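Local coordinates for ferric enterobactin receptor PIRA (PDB 5FP2), which probably takes up ferric enterobactin and related siderophores across the outer membrane of Pseudomonas aeruginosa as a TonB-dependent receptor, at residues 158-163 with 243-248; 164-169 with 190-195; 252-257 with 298-303; 314-319 with 350-355. One frame throughout, in Å; residues are numbered along the deposited sequence.

All four contacts touch the 22-stranded barrel and are partly buried, between its interior and its surface. Only contact 1 brings a linker against it: 158-163, between the plug sheet and the first barrel strand, lies on the inner wall without pairing. Contacts 2, 3 and 4 are antiparallel strand pairs. Contact 2 joins the open ends of the first hairpin and touches contact 1 through Thr162 and Ser192. Segment 243-248 of contact 1 pairs with 252-257 of contact 3, whose 298-303 pairs with 314-319 of contact 4. Inward-facing chemistry changes: serines in contact 2, acidic groups in contact 3, where Asp255 bonds Arg160 of contact 1, and a salt bridge in contact 4. Mostly apolar and aromatic side chains face outward.

Contact 1: 158-163 with 243-248; sequences TKRPTD and MLSWQV
One face of the Arg160 guanidinium is turned to Met243, whose CE lies 3.5 Å from NH1, and Pro161 CD sits over that same face, 4.1 Å above the plane and over its centre. Ser245 OG comes in obliquely, neither over the face nor at the edge, 3.9 Å from NH2. The geometry is that of a plug-to-barrel junction in a TonB-dependent receptor: residues 158-163 run from the plug strand 152-158 to the first barrel strand, 243-247 are the last residues of barrel strand 235-247, and the chain turns at Val248. The nearest CA atoms, those of Pro161 and Ser245, are 7.3 Å apart, too far for backbone pairing, and the 185 Å² buried is side-chain packing. Met243 and Ser245 point into the barrel from alternate positions of their strand. The Arg160 chain is bent at chi3 (52°), which carries its charged end over toward the wall. Met243 sends CG anti to its own backbone N (chi1 179°) and so reaches inward to the linker. A second barrel strand completes the link: Asp255 of strand 252-264 makes a salt bridge to Arg160 NH1 through OD2 and accepts a hydrogen bond from Ser245 OG at OD1. One carboxylate thereby ties linker and wall together, and its negative charge probably balances the arginine. The fit of Met243 CE against the proline ring is closer than carbons can sit and is doubtful. A more ordinary approach is Pro161 CG to Ser245 CB, at 4.0 Å.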
loop_
_atom_site.group_PDB
_atom_site.type_symbol
_atom_site.label_atom_id
_atom_site.label_comp_id
_atom_site.label_asym_id
_atom_site.label_seq_id
_atom_site.Cartn_x
_atom_site.Cartn_y
_atom_site.Cartn_z
ATOM N N THR A 158 -3.257 3.034 -10.239
ATOM C CA THR A 158 -2.480 3.573 -11.345
ATOM C C THR A 158 -3.360 4.436 -12.235
ATOM O O THR A 158 -4.573 4.524 -12.015
ATOM C CB THR A 158 -1.879 2.428 -12.166
ATOM O OG1 THR A 158 -2.924 1.511 -12.515
ATOM C CG2 THR A 158 -0.819 1.694 -11.340
ATOM N N LYS A 159 -2.739 5.104 -13.205
ATOM C CA LYS A 159 -3.483 5.884 -14.191
ATOM C C LYS A 159 -3.804 4.998 -15.383
ATOM O O LYS A 159 -3.113 4.012 -15.618
ATOM C CB LYS A 159 -2.688 7.128 -14.589
ATOM C CG LYS A 159 -2.373 7.989 -13.375
ATOM C CD LYS A 159 -1.775 9.360 -13.687
ATOM C CE LYS A 159 -1.324 10.033 -12.381
ATOM N NZ LYS A 159 -1.493 11.517 -12.337
ATOM N N ARG A 160 -4.945 5.235 -16.018
ATOM C CA ARG A 160 -5.520 4.233 -16.924
ATOM C C ARG A 160 -5.718 4.742 -18.375
ATOM O O ARG A 160 -5.891 5.930 -18.621
ATOM C CB ARG A 160 -6.819 3.679 -16.330
ATOM C CG ARG A 160 -6.598 2.523 -15.361
ATOM C CD ARG A 160 -7.887 1.800 -15.014
ATOM N NE ARG A 160 -8.616 1.404 -16.210
ATOM C CZ ARG A 160 -8.448 0.247 -16.862
ATOM N NH1 ARG A 160 -7.648 -0.692 -16.364
ATOM N NH2 ARG A 160 -9.074 0.021 -18.025
ATOM N N PRO A 161 -5.638 3.841 -19.357
ATOM C CA PRO A 161 -5.802 4.299 -20.732
ATOM C C PRO A 161 -6.978 5.244 -20.905
ATOM O O PRO A 161 -8.010 5.066 -20.276
ATOM C CB PRO A 161 -6.066 3.004 -21.504
ATOM C CG PRO A 161 -5.545 1.914 -20.632
ATOM C CD PRO A 161 -5.815 2.387 -19.243
ATOM N N THR A 162 -6.844 6.201 -21.808
ATOM C CA THR A 162 -7.830 7.256 -21.931
ATOM C C THR A 162 -8.185 7.469 -23.402
ATOM O O THR A 162 -7.467 7.014 -24.288
ATOM C CB THR A 162 -7.285 8.549 -21.292
ATOM O OG1 THR A 162 -8.208 9.634 -21.479
ATOM C CG2 THR A 162 -5.923 8.886 -21.879
ATOM N N ASP A 163 -9.322 8.106 -23.660
ATOM C CA ASP A 163 -9.837 8.265 -25.023
ATOM C C ASP A 163 -8.989 9.244 -25.834
ATOM O O ASP A 163 -9.135 9.341 -27.054
ATOM C CB ASP A 163 -11.291 8.752 -24.987
ATOM C CG ASP A 163 -11.486 9.960 -24.069
ATOM O OD1 ASP A 163 -10.483 10.590 -23.667
ATOM O OD2 ASP A 163 -12.643 10.263 -23.708
ATOM N N MET A 243 0.219 -1.840 -20.520
ATOM C CA MET A 243 -1.137 -2.368 -20.473
ATOM C C MET A 243 -1.847 -2.162 -21.793
ATOM O O MET A 243 -1.910 -1.051 -22.307
ATOM C CB MET A 243 -1.983 -1.720 -19.362
ATOM C CG MET A 243 -3.413 -2.251 -19.304
ATOM S SD MET A 243 -4.244 -1.878 -17.740
ATOM C CE MET A 243 -4.634 -0.135 -17.992
ATOM N N LEU A 244 -2.500 -3.221 -22.248
ATOM C CA LEU A 244 -3.311 -3.189 -23.443
ATOM C C LEU A 244 -4.727 -3.410 -22.984
ATOM O O LEU A 244 -5.001 -4.334 -22.208
ATOM C CB LEU A 244 -2.885 -4.340 -24.359
ATOM C CG LEU A 244 -3.360 -4.370 -25.807
ATOM C CD1 LEU A 244 -3.463 -2.998 -26.460
ATOM C CD2 LEU A 244 -2.375 -5.236 -26.569
ATOM N N SER A 245 -5.618 -2.507 -23.357
ATOM C CA SER A 245 -6.982 -2.615 -22.872
ATOM C C SER A 245 -7.964 -2.836 -24.016
ATOM O O SER A 245 -7.968 -2.089 -24.996
ATOM C CB SER A 245 -7.368 -1.375 -22.093
ATOM O OG SER A 245 -8.664 -1.568 -21.586
ATOM N N TRP A 246 -8.817 -3.843 -23.886
ATOM C CA TRP A 246 -9.720 -4.184 -24.970
ATOM C C TRP A 246 -11.186 -4.091 -24.533
ATOM O O TRP A 246 -11.655 -4.856 -23.687
ATOM C CB TRP A 246 -9.370 -5.574 -25.522
ATOM C CG TRP A 246 -10.371 -6.124 -26.501
ATOM C CD1 TRP A 246 -11.235 -5.417 -27.290
ATOM C CD2 TRP A 246 -10.574 -7.502 -26.819
ATOM N NE1 TRP A 246 -12.028 -6.275 -27.995
ATOM C CE2 TRP A 246 -11.608 -7.560 -27.764
ATOM C CE3 TRP A 246 -9.995 -8.694 -26.375
ATOM C CZ2 TRP A 246 -12.077 -8.766 -28.276
ATOM C CZ3 TRP A 246 -10.462 -9.883 -26.875
ATOM C CH2 TRP A 246 -11.504 -9.914 -27.808
ATOM N N GLN A 247 -11.912 -3.167 -25.152
ATOM C CA GLN A 247 -13.332 -3.022 -24.904
ATOM C C GLN A 247 -14.133 -3.938 -25.793
ATOM O O GLN A 247 -14.470 -3.584 -26.919
ATOM C CB GLN A 247 -13.784 -1.582 -25.125
ATOM C CG GLN A 247 -15.103 -1.261 -24.436
ATOM C CD GLN A 247 -14.976 -0.078 -23.518
ATOM O OE1 GLN A 247 -14.776 1.056 -23.958
ATOM N NE2 GLN A 247 -15.045 -0.341 -22.221
ATOM N N VAL A 248 -14.407 -5.129 -25.280
ATOM C CA VAL A 248 -15.033 -6.200 -26.038
ATOM C C VAL A 248 -16.472 -5.804 -26.308
ATOM O O VAL A 248 -17.010 -6.065 -27.382
ATOM C CB VAL A 248 -15.036 -7.505 -25.224
ATOM C CG1 VAL A 248 -15.564 -8.652 -26.060
ATOM C CG2 VAL A 248 -13.642 -7.824 -24.705
#

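Contact 2: 164-169 with 190-195; sequences RLRGSM and SLSGPL
At chi1 86° the OG of Ser192 stands between its backbone N and carbonyl carbon, a torsion that turns it to Arg166 CB on the paired strand, 3.4 Å away; Arg166 swings CG anti to its own N (-159°), and its chain leads the charged end away from that strand. Leu191, with CG anti to N and chi2 67°, lays CD1 3.4 Å from Arg166 O and 3.9 Å from Gly167 CA. With no side chain on Gly167, the leucine methyl lies directly against the backbone. These contacts decorate a regular antiparallel ladder, the root of the first barrel hairpin. Ser192 N donates to Arg166 O at 2.7 Å, in the carbonyl plane, and Ser168 N to Ser190 O at 2.8 Å; the return bond from Arg166 N to Ser192 O is weak. Leu165 CD1 adds a looser touch, 4.2 Å from Leu191 CD1, on the outer face. Ser168, Ser190 and Ser192 share the inward face, where Ser192 touches Thr162 of the plug linker. Strand 708-716 flanks 166-176 on one side, with Ser168 OG bonded to Thr715 O, and strand 199-210 flanks 184-194 on the other, so the hairpin stands at the seam where the barrel closes.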
loop_
_atom_site.group_PDB
_atom_site.type_symbol
_atom_site.label_atom_id
_atom_site.label_comp_id
_atom_site.label_asym_id
_atom_site.label_seq_id
_atom_site.Cartn_x
_atom_site.Cartn_y
_atom_site.Cartn_z
ATOM N N ARG A 164 -8.108 9.962 -25.141
ATOM C CA ARG A 164 -7.243 10.958 -25.752
ATOM C C ARG A 164 -5.795 10.648 -25.372
ATOM O O ARG A 164 -5.553 9.926 -24.413
ATOM C CB ARG A 164 -7.640 12.344 -25.247
ATOM C CG ARG A 164 -9.034 12.792 -25.662
ATOM C CD ARG A 164 -9.314 14.229 -25.222
ATOM N NE ARG A 164 -9.170 14.407 -23.772
ATOM C CZ ARG A 164 -9.682 15.424 -23.077
ATOM N NH1 ARG A 164 -10.357 16.388 -23.691
ATOM N NH2 ARG A 164 -9.523 15.473 -21.759
ATOM N N LEU A 165 -4.834 11.122 -26.160
ATOM C CA LEU A 165 -3.446 10.683 -25.999
ATOM C C LEU A 165 -2.819 11.482 -24.891
ATOM O O LEU A 165 -3.098 12.665 -24.751
ATOM C CB LEU A 165 -2.634 10.875 -27.289
ATOM C CG LEU A 165 -1.112 10.699 -27.154
ATOM C CD1 LEU A 165 -0.704 9.242 -27.284
ATOM C CD2 LEU A 165 -0.330 11.546 -28.146
ATOM N N ARG A 166 -1.925 10.852 -24.144
ATOM C CA ARG A 166 -1.505 11.384 -22.863
ATOM C C ARG A 166 -0.080 10.956 -22.580
ATOM O O ARG A 166 0.216 9.776 -22.449
ATOM C CB ARG A 166 -2.434 10.891 -21.751
ATOM C CG ARG A 166 -2.424 11.740 -20.487
ATOM C CD ARG A 166 -3.396 11.197 -19.443
ATOM N NE ARG A 166 -4.530 12.103 -19.252
ATOM C CZ ARG A 166 -5.139 12.345 -18.088
ATOM N NH1 ARG A 166 -4.748 11.742 -16.960
ATOM N NH2 ARG A 166 -6.160 13.192 -18.058
ATOM N N GLY A 167 0.800 11.936 -22.440
ATOM C CA GLY A 167 2.158 11.659 -22.011
ATOM C C GLY A 167 2.504 12.479 -20.792
ATOM O O GLY A 167 1.955 13.553 -20.598
ATOM N N SER A 168 3.359 11.920 -19.945
ATOM C CA SER A 168 4.075 12.695 -18.955
ATOM C C SER A 168 5.499 12.176 -18.756
ATOM O O SER A 168 5.759 10.969 -18.840
ATOM C CB SER A 168 3.313 12.703 -17.624
ATOM O OG SER A 168 3.930 13.572 -16.684
ATOM N N MET A 169 6.416 13.116 -18.521
ATOM C CA MET A 169 7.709 12.818 -17.918
ATOM C C MET A 169 7.833 13.498 -16.561
ATOM O O MET A 169 7.153 14.486 -16.276
ATOM C CB MET A 169 8.838 13.323 -18.806
ATOM C CG MET A 169 9.112 12.439 -20.008
ATOM S SD MET A 169 10.600 12.961 -20.888
ATOM C CE MET A 169 11.720 13.145 -19.477
ATOM N N SER A 190 4.860 8.495 -18.334
ATOM C CA SER A 190 3.691 7.690 -18.586
ATOM C C SER A 190 3.033 8.092 -19.892
ATOM O O SER A 190 2.634 9.233 -20.067
ATOM C CB SER A 190 2.682 7.838 -17.468
ATOM O OG SER A 190 1.372 7.657 -18.004
ATOM N N LEU A 191 2.860 7.127 -20.779
ATOM C CA LEU A 191 2.187 7.356 -22.047
ATOM C C LEU A 191 0.915 6.506 -22.095
ATOM O O LEU A 191 0.883 5.375 -21.598
ATOM C CB LEU A 191 3.116 6.976 -23.198
ATOM C CG LEU A 191 2.647 7.381 -24.596
ATOM C CD1 LEU A 191 2.636 8.894 -24.740
ATOM C CD2 LEU A 191 3.530 6.779 -25.665
ATOM N N SER A 192 -0.162 7.093 -22.603
ATOM C CA SER A 192 -1.447 6.407 -22.640
ATOM C C SER A 192 -2.358 7.029 -23.690
ATOM O O SER A 192 -2.291 8.225 -23.967
ATOM C CB SER A 192 -2.119 6.421 -21.248
ATOM O OG SER A 192 -2.877 7.608 -21.014
ATOM N N GLY A 193 -3.242 6.216 -24.249
ATOM C CA GLY A 193 -4.073 6.686 -25.352
ATOM C C GLY A 193 -4.799 5.597 -26.119
ATOM O O GLY A 193 -4.771 4.425 -25.748
ATOM N N PRO A 194 -5.516 5.997 -27.162
ATOM C CA PRO A 194 -6.232 5.010 -27.938
ATOM C C PRO A 194 -5.425 4.565 -29.125
ATOM O O PRO A 194 -4.625 5.334 -29.650
ATOM C CB PRO A 194 -7.468 5.767 -28.405
ATOM C CG PRO A 194 -7.012 7.179 -28.512
ATOM C CD PRO A 194 -5.941 7.368 -27.478
ATOM N N LEU A 195 -5.601 3.309 -29.499
ATOM C CA LEU A 195 -5.144 2.832 -30.786
ATOM C C LEU A 195 -6.313 2.794 -31.749
ATOM O O LEU A 195 -6.284 3.410 -32.798
ATOM C CB LEU A 195 -4.587 1.444 -30.598
ATOM C CG LEU A 195 -3.402 1.521 -29.662
ATOM C CD1 LEU A 195 -3.177 0.176 -29.008
ATOM C CD2 LEU A 195 -2.186 1.955 -30.451
#

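Contact 3: 252-257 with 298-303; sequences QVVDFE and YAITHN
Asp255 and Thr301 sit at the middle of an antiparallel pair in the barrel wall, and their backbones mark its tight part. Asp255 N donates to Thr301 O at 2.7 Å, Thr301 N returns a bond to Asp255 O, and further reciprocal pairs join Val253 with Asn303 and Glu257 with Ala299. These six bonds hold the two strands in one unbroken register, burying 566 Å² between them. Inward, Asp255 CB lies 4.1 Å from Thr301 CB, and the bent Glu257 chain lays OE1 at 3.7 Å from Ala299 CB and 3.5 Å from Thr301 OG1. Outward, Val254 is also closely packed: CG1 stands beside Ile300 CG2, 3.8 Å away, and CG2 lies 3.7 Å from His302 CD2. The looser end is where the Phe256 ring reaches Ile300 only obliquely, CD1 to CG1 at 4.1 Å. Ile300 is on the surface, probably toward lipid, and Tyr298 touches a bound octane, which suits an outer-membrane barrel. A polar grip reaches His302 of the outer face from the first residue of strand 252-264. Gln252, extended beyond CG, crosses to the His302 edge with amide and ring planes 58° apart, and its NE2 donates to His302 NE2 at 2.7 Å, 1° out of the ring plane, with an N-H...N angle of 144°.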
loop_
_atom_site.group_PDB
_atom_site.type_symbol
_atom_site.label_atom_id
_atom_site.label_comp_id
_atom_site.label_asym_id
_atom_site.label_seq_id
_atom_site.Cartn_x
_atom_site.Cartn_y
_atom_site.Cartn_z
ATOM N N GLN A 252 -17.962 -4.774 -21.112
ATOM C CA GLN A 252 -16.840 -5.672 -20.821
ATOM C C GLN A 252 -15.492 -5.086 -21.216
ATOM O O GLN A 252 -15.352 -4.453 -22.261
ATOM C CB GLN A 252 -17.011 -7.011 -21.532
ATOM C CG GLN A 252 -18.166 -7.852 -21.021
ATOM C CD GLN A 252 -18.271 -9.178 -21.743
ATOM O OE1 GLN A 252 -19.262 -9.456 -22.426
ATOM N NE2 GLN A 252 -17.253 -10.012 -21.584
ATOM N N VAL A 253 -14.498 -5.319 -20.368
ATOM C CA VAL A 253 -13.146 -4.885 -20.653
ATOM C C VAL A 253 -12.187 -5.990 -20.250
ATOM O O VAL A 253 -12.313 -6.558 -19.173
ATOM C CB VAL A 253 -12.791 -3.592 -19.901
ATOM C CG1 VAL A 253 -11.317 -3.278 -20.052
ATOM C CG2 VAL A 253 -13.608 -2.435 -20.440
ATOM N N VAL A 254 -11.247 -6.311 -21.131
ATOM C CA VAL A 254 -10.140 -7.176 -20.770
ATOM C C VAL A 254 -8.871 -6.338 -20.735
ATOM O O VAL A 254 -8.681 -5.483 -21.592
ATOM C CB VAL A 254 -9.986 -8.326 -21.774
ATOM C CG1 VAL A 254 -8.805 -9.201 -21.401
ATOM C CG2 VAL A 254 -11.260 -9.145 -21.820
ATOM N N ASP A 255 -8.041 -6.527 -19.713
ATOM C CA ASP A 255 -6.709 -5.926 -19.708
ATOM C C ASP A 255 -5.606 -6.967 -19.824
ATOM O O ASP A 255 -5.502 -7.852 -18.977
ATOM C CB ASP A 255 -6.483 -5.118 -18.441
ATOM C CG ASP A 255 -7.454 -3.966 -18.306
ATOM O OD1 ASP A 255 -8.049 -3.581 -19.342
ATOM O OD2 ASP A 255 -7.664 -3.492 -17.157
ATOM N N PHE A 256 -4.746 -6.808 -20.825
ATOM C CA PHE A 256 -3.495 -7.556 -20.916
ATOM C C PHE A 256 -2.397 -6.670 -20.365
ATOM O O PHE A 256 -2.308 -5.512 -20.758
ATOM C CB PHE A 256 -3.202 -7.921 -22.388
ATOM C CG PHE A 256 -4.362 -8.582 -23.086
ATOM C CD1 PHE A 256 -4.601 -9.935 -22.923
ATOM C CD2 PHE A 256 -5.303 -7.824 -23.764
ATOM C CE1 PHE A 256 -5.739 -10.523 -23.442
ATOM C CE2 PHE A 256 -6.443 -8.408 -24.288
ATOM C CZ PHE A 256 -6.659 -9.760 -24.129
ATOM N N GLU A 257 -1.629 -7.173 -19.400
ATOM C CA GLU A 257 -0.555 -6.388 -18.778
ATOM C C GLU A 257 0.759 -7.136 -18.738
ATOM O O GLU A 257 0.778 -8.341 -18.521
ATOM C CB GLU A 257 -0.885 -6.092 -17.326
ATOM C CG GLU A 257 -1.922 -5.030 -17.047
ATOM C CD GLU A 257 -2.875 -5.540 -15.983
ATOM O OE1 GLU A 257 -3.627 -6.508 -16.261
ATOM O OE2 GLU A 257 -2.740 -5.114 -14.820
ATOM N N TYR A 298 3.149 -10.771 -15.651
ATOM C CA TYR A 298 2.088 -10.914 -16.646
ATOM C C TYR A 298 0.735 -10.973 -15.913
ATOM O O TYR A 298 0.610 -11.577 -14.839
ATOM C CB TYR A 298 2.296 -12.200 -17.455
ATOM C CG TYR A 298 3.478 -12.181 -18.413
ATOM C CD1 TYR A 298 3.347 -11.671 -19.699
ATOM C CD2 TYR A 298 4.690 -12.767 -18.071
ATOM C CE1 TYR A 298 4.414 -11.659 -20.578
ATOM C CE2 TYR A 298 5.754 -12.792 -18.962
ATOM C CZ TYR A 298 5.612 -12.234 -20.216
ATOM O OH TYR A 298 6.685 -12.199 -21.083
ATOM N N ALA A 299 -0.285 -10.354 -16.501
ATOM C CA ALA A 299 -1.642 -10.477 -15.986
ATOM C C ALA A 299 -2.681 -10.308 -17.088
ATOM O O ALA A 299 -2.481 -9.545 -18.027
ATOM C CB ALA A 299 -1.865 -9.454 -14.887
ATOM N N ILE A 300 -3.784 -11.037 -16.973
ATOM C CA ILE A 300 -4.970 -10.748 -17.757
ATOM C C ILE A 300 -6.166 -10.490 -16.859
ATOM O O ILE A 300 -6.333 -11.158 -15.835
ATOM C CB ILE A 300 -5.326 -11.924 -18.648
ATOM C CG1 ILE A 300 -4.140 -12.234 -19.568
ATOM C CG2 ILE A 300 -6.580 -11.601 -19.442
ATOM C CD1 ILE A 300 -4.369 -13.400 -20.500
ATOM N N THR A 301 -6.991 -9.508 -17.213
ATOM C CA THR A 301 -8.082 -9.095 -16.329
ATOM C C THR A 301 -9.378 -8.950 -17.127
ATOM O O THR A 301 -9.435 -8.256 -18.128
ATOM C CB THR A 301 -7.748 -7.774 -15.590
ATOM O OG1 THR A 301 -6.540 -7.927 -14.837
ATOM C CG2 THR A 301 -8.849 -7.383 -14.649
ATOM N N HIS A 302 -10.438 -9.581 -16.652
ATOM C CA HIS A 302 -11.747 -9.355 -17.228
ATOM C C HIS A 302 -12.653 -8.650 -16.215
ATOM O O HIS A 302 -12.776 -9.093 -15.080
ATOM C CB HIS A 302 -12.355 -10.684 -17.668
ATOM C CG HIS A 302 -13.669 -10.537 -18.354
ATOM N ND1 HIS A 302 -14.831 -10.246 -17.678
ATOM C CD2 HIS A 302 -13.989 -10.548 -19.665
ATOM C CE1 HIS A 302 -15.819 -10.118 -18.544
ATOM N NE2 HIS A 302 -15.336 -10.301 -19.756
ATOM N N ASN A 303 -13.222 -7.519 -16.625
ATOM C CA ASN A 303 -14.151 -6.747 -15.823
ATOM C C ASN A 303 -15.478 -6.668 -16.560
ATOM O O ASN A 303 -15.604 -5.892 -17.494
ATOM C CB ASN A 303 -13.641 -5.303 -15.654
ATOM C CG ASN A 303 -12.523 -5.151 -14.614
ATOM O OD1 ASN A 303 -11.540 -4.459 -14.872
ATOM N ND2 ASN A 303 -12.737 -5.645 -13.403
#

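Contact 4: 314-319 with 350-355; sequences VAQYDS and NYRLSG
Tyr317 and Tyr351 lie side by side on the outer face, pointing the same way, and their rings meet obliquely, planes 53° apart. Tyr351 CE2 comes up near the plane of the Tyr317 ring, at its edge, 3.5 Å from CD1. Different first torsions allow this: Tyr317 places CG anti to its backbone N (chi1 171°), whereas Tyr351 places it anti to the carbonyl carbon, and the rings stay abreast, centroids 5.2 Å apart. On the outer face, past the tyrosines, Ala315 CB touches Leu353 CD2 at 3.9 Å. The inward face is polar. Gln316 and Arg352 run alongside each other, the amide OE1 lying 3.5 Å from Arg352 CD, so that the arginine's apolar stem is packed before its charged end begins. Beyond it Asp318 crosses the arginine at about a right angle and approaches the guanidinium at its edge, near its plane; OD2 of Asp318 and NH1 of Arg352 make a salt bridge of 2.9 Å. That bridge at the edge and a bond from NE to Asn376 hold the group, and Asn350 OD1 lies over one face, 3.6 Å above the guanidinium plane and offset toward the rim. Backbone bonds between Asp318 and Asn350 keep the register. Strand 314-319 pairs beyond this contact with strand 292-306, and 350-355 with strand 367-381, while the plug strand 101-102 touches the inner face: Gln316 NE2 binds Pro102 O, and Lys101 touches Val314.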
loop_
_atom_site.group_PDB
_atom_site.type_symbol
_atom_site.label_atom_id
_atom_site.label_comp_id
_atom_site.label_asym_id
_atom_site.label_seq_id
_atom_site.Cartn_x
_atom_site.Cartn_y
_atom_site.Cartn_z
ATOM N N VAL A 314 -9.117 -12.426 -12.594
ATOM C CA VAL A 314 -7.704 -12.129 -12.763
ATOM C C VAL A 314 -6.852 -13.388 -12.911
ATOM O O VAL A 314 -6.828 -14.248 -12.034
ATOM C CB VAL A 314 -7.160 -11.368 -11.548
ATOM C CG1 VAL A 314 -5.695 -11.039 -11.777
ATOM C CG2 VAL A 314 -7.974 -10.105 -11.290
ATOM N N ALA A 315 -6.073 -13.441 -13.979
ATOM C CA ALA A 315 -4.944 -14.360 -14.053
ATOM C C ALA A 315 -3.645 -13.582 -13.893
ATOM O O ALA A 315 -3.552 -12.436 -14.309
ATOM C CB ALA A 315 -4.960 -15.103 -15.383
ATOM N N GLN A 316 -2.611 -14.218 -13.369
ATOM C CA GLN A 316 -1.406 -13.483 -13.049
ATOM C C GLN A 316 -0.201 -14.407 -13.008
ATOM O O GLN A 316 -0.304 -15.530 -12.534
ATOM C CB GLN A 316 -1.616 -12.796 -11.700
ATOM C CG GLN A 316 -0.468 -11.944 -11.212
ATOM C CD GLN A 316 -0.774 -11.284 -9.877
ATOM O OE1 GLN A 316 -1.889 -11.387 -9.323
ATOM N NE2 GLN A 316 0.233 -10.612 -9.332
ATOM N N TYR A 317 0.943 -13.931 -13.483
ATOM C CA TYR A 317 2.195 -14.637 -13.259
ATOM C C TYR A 317 3.305 -13.666 -12.880
ATOM O O TYR A 317 3.357 -12.557 -13.400
ATOM C CB TYR A 317 2.582 -15.405 -14.512
ATOM C CG TYR A 317 3.966 -15.995 -14.470
ATOM C CD1 TYR A 317 4.198 -17.205 -13.844
ATOM C CD2 TYR A 317 5.036 -15.359 -15.091
ATOM C CE1 TYR A 317 5.462 -17.766 -13.833
ATOM C CE2 TYR A 317 6.304 -15.908 -15.073
ATOM C CZ TYR A 317 6.506 -17.118 -14.456
ATOM O OH TYR A 317 7.766 -17.652 -14.384
ATOM N N ASP A 318 4.117 -14.041 -11.889
ATOM C CA ASP A 318 5.304 -13.267 -11.482
ATOM C C ASP A 318 6.528 -14.194 -11.420
ATOM O O ASP A 318 6.470 -15.279 -10.835
ATOM C CB ASP A 318 5.123 -12.639 -10.090
ATOM C CG ASP A 318 3.768 -11.956 -9.904
ATOM O OD1 ASP A 318 3.239 -11.359 -10.874
ATOM O OD2 ASP A 318 3.258 -11.969 -8.758
ATOM N N SER A 319 7.637 -13.765 -12.007
ATOM C CA SER A 319 8.920 -14.402 -11.740
ATOM C C SER A 319 9.793 -13.402 -11.013
ATOM O O SER A 319 9.550 -12.202 -11.096
ATOM C CB SER A 319 9.589 -14.871 -13.040
ATOM O OG SER A 319 10.844 -14.240 -13.263
ATOM N N ASN A 350 5.068 -16.955 -8.930
ATOM C CA ASN A 350 3.685 -17.015 -8.483
ATOM C C ASN A 350 2.690 -17.163 -9.608
ATOM O O ASN A 350 2.654 -16.344 -10.514
ATOM C CB ASN A 350 3.329 -15.751 -7.709
ATOM C CG ASN A 350 3.791 -15.819 -6.280
ATOM O OD1 ASN A 350 3.166 -16.477 -5.439
ATOM N ND2 ASN A 350 4.956 -15.238 -6.019
ATOM N N TYR A 351 1.765 -18.095 -9.440
ATOM C CA TYR A 351 0.588 -18.131 -10.274
ATOM C C TYR A 351 -0.612 -17.747 -9.421
ATOM O O TYR A 351 -0.729 -18.210 -8.303
ATOM C CB TYR A 351 0.424 -19.537 -10.873
ATOM C CG TYR A 351 1.708 -20.088 -11.470
ATOM C CD1 TYR A 351 2.726 -20.585 -10.658
ATOM C CD2 TYR A 351 1.933 -20.037 -12.832
ATOM C CE1 TYR A 351 3.918 -21.037 -11.192
ATOM C CE2 TYR A 351 3.118 -20.487 -13.373
ATOM C CZ TYR A 351 4.109 -20.972 -12.547
ATOM O OH TYR A 351 5.272 -21.458 -13.104
ATOM N N ARG A 352 -1.489 -16.896 -9.946
ATOM C CA ARG A 352 -2.710 -16.516 -9.255
ATOM C C ARG A 352 -3.938 -16.533 -10.179
ATOM O O ARG A 352 -3.884 -16.047 -11.312
ATOM C CB ARG A 352 -2.539 -15.114 -8.655
ATOM C CG ARG A 352 -1.921 -15.072 -7.260
ATOM C CD ARG A 352 -0.970 -13.888 -7.084
ATOM N NE ARG A 352 -0.262 -13.917 -5.793
ATOM C CZ ARG A 352 0.924 -13.348 -5.557
ATOM N NH1 ARG A 352 1.589 -12.748 -6.544
ATOM N NH2 ARG A 352 1.484 -13.434 -4.351
ATOM N N LEU A 353 -5.056 -17.041 -9.659
ATOM C CA LEU A 353 -6.373 -16.831 -10.255
ATOM C C LEU A 353 -7.359 -16.256 -9.240
ATOM O O LEU A 353 -7.212 -16.458 -8.039
ATOM C CB LEU A 353 -6.912 -18.152 -10.791
ATOM C CG LEU A 353 -6.172 -18.742 -11.994
ATOM C CD1 LEU A 353 -6.564 -20.196 -12.184
ATOM C CD2 LEU A 353 -6.460 -17.939 -13.252
ATOM N N SER A 354 -8.341 -15.496 -9.709
ATOM C CA SER A 354 -9.164 -14.678 -8.809
ATOM C C SER A 354 -10.518 -14.395 -9.440
ATOM O O SER A 354 -10.607 -14.072 -10.619
ATOM C CB SER A 354 -8.465 -13.349 -8.492
ATOM O OG SER A 354 -7.095 -13.553 -8.191
ATOM N N GLY A 355 -11.570 -14.513 -8.646
ATOM C CA GLY A 355 -12.913 -14.195 -9.100
ATOM C C GLY A 355 -13.569 -13.345 -8.040
ATOM O O GLY A 355 -13.372 -13.576 -6.845
#